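Local coordinates for ACYL carrier protein ACPA (PDB 2CGQ) that is a putative acyl carrier protein that probably carries acyl chains as thioesters on a phosphopantetheine arm, at residues L55-S59 against L60-Q64; L65-E68 against L69-E72. One frame throughout, in Å; residues are numbered along the deposited sequence.

Contact 1 of 2, residues L55-S59 against L60-Q64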
loop_
_atom_site.group_PDB
_atom_site.type_symbol
_atom_site.label_atom_id
_atom_site.label_comp_id
_atom_site.label_asym_id
_atom_site.label_seq_id
_atom_site.Cartn_x
_atom_site.Cartn_y
_atom_site.Cartn_z
ATOM N N LEU A 55 4.546 -9.242 -4.849
ATOM C CA LEU A 55 3.465 -8.618 -5.629
ATOM C C LEU A 55 3.910 -7.920 -6.908
ATOM O O LEU A 55 3.062 -7.550 -7.745
ATOM C CB LEU A 55 2.677 -7.654 -4.751
ATOM C CG LEU A 55 1.932 -8.325 -3.611
ATOM C CD1 LEU A 55 1.283 -7.310 -2.721
ATOM C CD2 LEU A 55 0.851 -9.243 -4.175
ATOM N N GLY A 56 5.221 -7.739 -7.033
ATOM C CA GLY A 56 5.863 -7.147 -8.186
ATOM C C GLY A 56 5.739 -5.638 -8.290
ATOM O O GLY A 56 5.726 -5.071 -9.402
ATOM N N PHE A 57 5.621 -4.944 -7.168
ATOM C CA PHE A 57 5.730 -3.497 -7.174
ATOM C C PHE A 57 7.110 -3.083 -7.662
ATOM O O PHE A 57 8.110 -3.728 -7.374
ATOM C CB PHE A 57 5.492 -2.867 -5.782
ATOM C CG PHE A 57 4.040 -2.675 -5.438
ATOM C CD1 PHE A 57 3.288 -3.688 -4.906
ATOM C CD2 PHE A 57 3.418 -1.466 -5.687
ATOM C CE1 PHE A 57 1.958 -3.473 -4.583
ATOM C CE2 PHE A 57 2.090 -1.253 -5.360
ATOM C CZ PHE A 57 1.354 -2.223 -4.876
ATOM N N ASP A 58 7.135 -1.988 -8.418
ATOM C CA ASP A 58 8.342 -1.329 -8.824
ATOM C C ASP A 58 8.262 0.106 -8.287
ATOM O O ASP A 58 7.343 0.451 -7.547
ATOM C CB ASP A 58 8.522 -1.419 -10.359
ATOM C CG ASP A 58 7.379 -0.813 -11.137
ATOM O OD1 ASP A 58 6.520 -0.153 -10.555
ATOM O OD2 ASP A 58 7.354 -0.950 -12.387
ATOM N N SER A 59 9.249 0.931 -8.590
ATOM C CA SER A 59 9.257 2.254 -8.001
ATOM C C SER A 59 8.049 3.099 -8.413
ATOM O O SER A 59 7.495 3.796 -7.583
ATOM C CB SER A 59 10.541 2.990 -8.311
ATOM O OG SER A 59 10.670 3.126 -9.697
ATOM N N LEU A 60 7.646 3.012 -9.678
ATOM C CA LEU A 60 6.464 3.763 -10.140
ATOM C C LEU A 60 5.249 3.252 -9.334
ATOM O O LEU A 60 4.476 4.035 -8.875
ATOM C CB LEU A 60 6.230 3.530 -11.618
ATOM C CG LEU A 60 4.891 4.019 -12.198
ATOM C CD1 LEU A 60 4.694 5.411 -11.838
ATOM C CD2 LEU A 60 4.847 3.802 -13.677
ATOM N N LYS A 61 5.039 1.939 -9.224
ATOM C CA LYS A 61 3.803 1.462 -8.623
ATOM C C LYS A 61 3.795 1.755 -7.128
ATOM O O LYS A 61 2.743 1.963 -6.521
ATOM C CB LYS A 61 3.556 -0.032 -8.918
ATOM C CG LYS A 61 3.250 -0.293 -10.442
ATOM C CD LYS A 61 3.134 -1.808 -10.754
ATOM C CE LYS A 61 3.364 -2.009 -12.222
ATOM N NZ LYS A 61 2.896 -3.302 -12.876
ATOM N N LEU A 62 4.967 1.780 -6.513
ATOM C CA LEU A 62 5.017 2.163 -5.097
ATOM C C LEU A 62 4.660 3.636 -4.918
ATOM O O LEU A 62 4.012 3.985 -3.940
ATOM C CB LEU A 62 6.387 1.942 -4.513
ATOM C CG LEU A 62 6.732 0.469 -4.380
ATOM C CD1 LEU A 62 8.252 0.304 -4.181
ATOM C CD2 LEU A 62 5.895 -0.188 -3.326
ATOM N N PHE A 63 5.121 4.499 -5.836
ATOM C CA PHE A 63 4.748 5.906 -5.808
ATOM C C PHE A 63 3.247 6.055 -5.966
ATOM O O PHE A 63 2.607 6.849 -5.308
ATOM C CB PHE A 63 5.478 6.674 -6.930
ATOM C CG PHE A 63 5.117 8.110 -7.014
ATOM C CD1 PHE A 63 5.679 9.037 -6.130
ATOM C CD2 PHE A 63 4.161 8.550 -7.915
ATOM C CE1 PHE A 63 5.359 10.370 -6.207
ATOM C CE2 PHE A 63 3.796 9.911 -7.958
ATOM C CZ PHE A 63 4.411 10.808 -7.108
ATOM N N GLN A 64 2.668 5.289 -6.906
ATOM C CA GLN A 64 1.225 5.288 -7.079
ATOM C C GLN A 64 0.547 4.871 -5.795
ATOM O O GLN A 64 -0.451 5.459 -5.406
ATOM C CB GLN A 64 0.799 4.347 -8.189
ATOM C CG GLN A 64 1.023 4.785 -9.585
ATOM C CD GLN A 64 0.346 3.819 -10.545
ATOM O OE1 GLN A 64 0.927 2.847 -10.915
ATOM N NE2 GLN A 64 -0.901 4.112 -10.922
HETATM O O HOH W 1 4.890 -4.784 -11.794
#

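Contact 2 of 2, residues L65-E68 against L69-E72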
loop_
_atom_site.group_PDB
_atom_site.type_symbol
_atom_site.label_atom_id
_atom_site.label_comp_id
_atom_site.label_asym_id
_atom_site.label_seq_id
_atom_site.Cartn_x
_atom_site.Cartn_y
_atom_site.Cartn_z
ATOM N N LEU A 65 1.029 3.816 -5.154
ATOM C CA LEU A 65 0.386 3.352 -3.936
ATOM C C LEU A 65 0.353 4.420 -2.861
ATOM O O LEU A 65 -0.700 4.670 -2.265
ATOM C CB LEU A 65 1.039 2.082 -3.395
ATOM C CG LEU A 65 0.494 1.506 -2.143
ATOM C CD1 LEU A 65 -0.912 1.037 -2.295
ATOM C CD2 LEU A 65 1.390 0.318 -1.765
ATOM N N ILE A 66 1.490 5.027 -2.599
ATOM C CA ILE A 66 1.563 6.056 -1.526
ATOM C C ILE A 66 0.619 7.234 -1.834
ATOM O O ILE A 66 -0.196 7.645 -1.029
ATOM C CB ILE A 66 2.994 6.539 -1.291
ATOM C CG1 ILE A 66 3.923 5.348 -0.852
ATOM C CG2 ILE A 66 3.018 7.634 -0.238
ATOM C CD1 ILE A 66 3.423 4.519 0.342
ATOM N N THR A 67 0.710 7.770 -3.030
ATOM C CA THR A 67 -0.060 8.925 -3.408
ATOM C C THR A 67 -1.575 8.594 -3.498
ATOM O O THR A 67 -2.433 9.391 -3.048
ATOM C CB THR A 67 0.512 9.575 -4.676
ATOM O OG1 THR A 67 0.469 8.663 -5.791
ATOM C CG2 THR A 67 1.946 10.083 -4.452
ATOM N N GLU A 68 -1.927 7.441 -4.111
ATOM C CA GLU A 68 -3.334 6.999 -4.098
ATOM C C GLU A 68 -3.920 6.925 -2.679
ATOM O O GLU A 68 -5.071 7.321 -2.458
ATOM C CB GLU A 68 -3.535 5.682 -4.870
ATOM C CG GLU A 68 -5.001 5.358 -5.177
ATOM C CD GLU A 68 -5.234 4.460 -6.407
ATOM O OE1 GLU A 68 -6.308 3.805 -6.471
ATOM O OE2 GLU A 68 -4.361 4.436 -7.306
ATOM N N LEU A 69 -3.194 6.330 -1.741
ATOM C CA LEU A 69 -3.652 6.237 -0.374
ATOM C C LEU A 69 -3.736 7.588 0.310
ATOM O O LEU A 69 -4.734 7.889 1.000
ATOM C CB LEU A 69 -2.733 5.326 0.433
ATOM C CG LEU A 69 -2.750 3.843 0.022
ATOM C CD1 LEU A 69 -1.688 3.129 0.830
ATOM C CD2 LEU A 69 -4.063 3.260 0.223
ATOM N N GLU A 70 -2.750 8.456 0.050
ATOM C CA GLU A 70 -2.877 9.831 0.581
ATOM C C GLU A 70 -4.154 10.521 0.087
ATOM O O GLU A 70 -4.906 11.146 0.853
ATOM C CB GLU A 70 -1.655 10.676 0.149
ATOM C CG GLU A 70 -0.351 10.244 0.859
ATOM C CD GLU A 70 0.836 11.179 0.551
ATOM O OE1 GLU A 70 0.921 11.670 -0.616
ATOM O OE2 GLU A 70 1.702 11.399 1.456
ATOM N N ASP A 71 -4.447 10.362 -1.195
ATOM C CA ASP A 71 -5.657 10.961 -1.725
ATOM C C ASP A 71 -6.932 10.251 -1.243
ATOM O O ASP A 71 -7.959 10.898 -1.029
ATOM C CB ASP A 71 -5.624 10.943 -3.262
ATOM C CG ASP A 71 -4.727 12.048 -3.854
ATOM O OD1 ASP A 71 -4.602 13.111 -3.196
ATOM O OD2 ASP A 71 -4.195 11.862 -4.982
ATOM N N GLU A 72 -6.888 8.922 -1.187
ATOM C CA GLU A 72 -8.065 8.107 -0.824
ATOM C C GLU A 72 -8.488 8.353 0.596
ATOM O O GLU A 72 -9.671 8.448 0.905
ATOM C CB GLU A 72 -7.781 6.621 -1.019
ATOM C CG GLU A 72 -8.962 5.719 -0.674
ATOM C CD GLU A 72 -8.722 4.264 -1.048
ATOM O OE1 GLU A 72 -9.706 3.475 -0.982
ATOM O OE2 GLU A 72 -7.546 3.922 -1.387
HETATM O O HOH W 2 -7.925 3.441 -4.620
#

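Contact 1 of 2, residues L55-S59 against L60-Q64
The F57 ring meets the first turn of the helix with its edge. The carbonyl group of K61 and the backbone N of L62 lie near the ring plane, with K61 O 3.5 Å from F57 CE2. K61 CB packs against F57 CD2. L62 approaches obliquely, its CD2 3.7 Å from F57 CD2. L39 of helix 27-39 and L51 of a loop also touch the buried ring, which ties the helix start to both.

D58 is the N-cap. Its CG sits between the backbone N and the carbonyl carbon (chi1 59°), which turns the carboxylate back to the helix end. D58 OD1 accepts from K61 N at 2.9 Å, with an N-H...O angle of 160°. The same oxygen rests on the K61 side chain, 3.3 Å from CG. D58 O takes the N-H of L62, and S59 O takes that of F63. The long K61 side chain runs past the carboxylate without a salt bridge; D58 OD2 and K61 NZ are 5.1 Å apart. A water instead links K61 NZ at 2.7 Å to G56 O at 2.6 Å.

The sequence D58-S59-L60 matches the DSL motif of acyl carrier proteins. By that match, S59 is probably the phosphopantetheine attachment serine, exposed at the capped N-terminus of helix 59-73.

Contact 2 of 2, residues L65-E68 against L69-E72
L65 to E68 offer their carbonyl oxygens to the N-H groups of L69 to E72, each four residues on. The four bonds run without a break along about two turns of alpha helix. Three are alike in length; L69 N to L65 O is 3.0 Å, with an N-H...O angle of 165°. The bond from E72 N to E68 O is shorter, 2.7 Å, and more bent, at 149°.

The L65 and L69 side chains run alongside each other in one direction, and L65 CD1 is 3.8 Å from L69 CD1. In L69, CG stands anti to the carbonyl carbon (chi1 -67°), and the side chain leans back along the helix. This brings L69 CG to 3.2 Å from L65 O. E70 leans back in the same manner, its CG 3.2 Å from I66 O. The carboxylate of E70 has its partner beyond both segments, where OE2 accepts from I77 N. T67 OG1 turns back to F63 O, a bond within the helix.

E68 and E72 reach out from neighbouring turns. E68 has two conformers, and what follows holds for one of them. E68 OE1 and E72 OE2 are 5.2 Å apart. A water donates to E68 OE1 at 2.5 Å and only weakly to E72 OE2 at 3.3 Å. Partners on helix 27-39 probably ease the like charges: in this conformer E68 OE1 pairs with R37 in a salt bridge, and T34 makes a hydrogen bond with E72.

L65 packs on I35 and I38 of helix 27-39 and on V91 of helix 88-96. L69 meets V91 and V95 of that same helix. This part of helix 59-73 therefore joins helix 27-39 to helix 88-96 in the all-helical acyl carrier bundle.

Both contacts use helix 59-73, and their centres are 12 Å apart. Contact 1 joins its first turn to the loop before it. It is a surface contact, where F57 is the one buried residue among those that touch. Contact 2 follows directly along the chain and is partly buried, with L65 and L69 buried. They touch where F57 CE2 meets L65 CD2 at 4.0 Å, a packing link that runs from the loop into the bundle. Both have i to i+4 backbone bonds, but contact 1 adds a side-chain cap beside the probable attachment serine. In contact 2 the acidic side chains find much of their polar bonding outside the two segments.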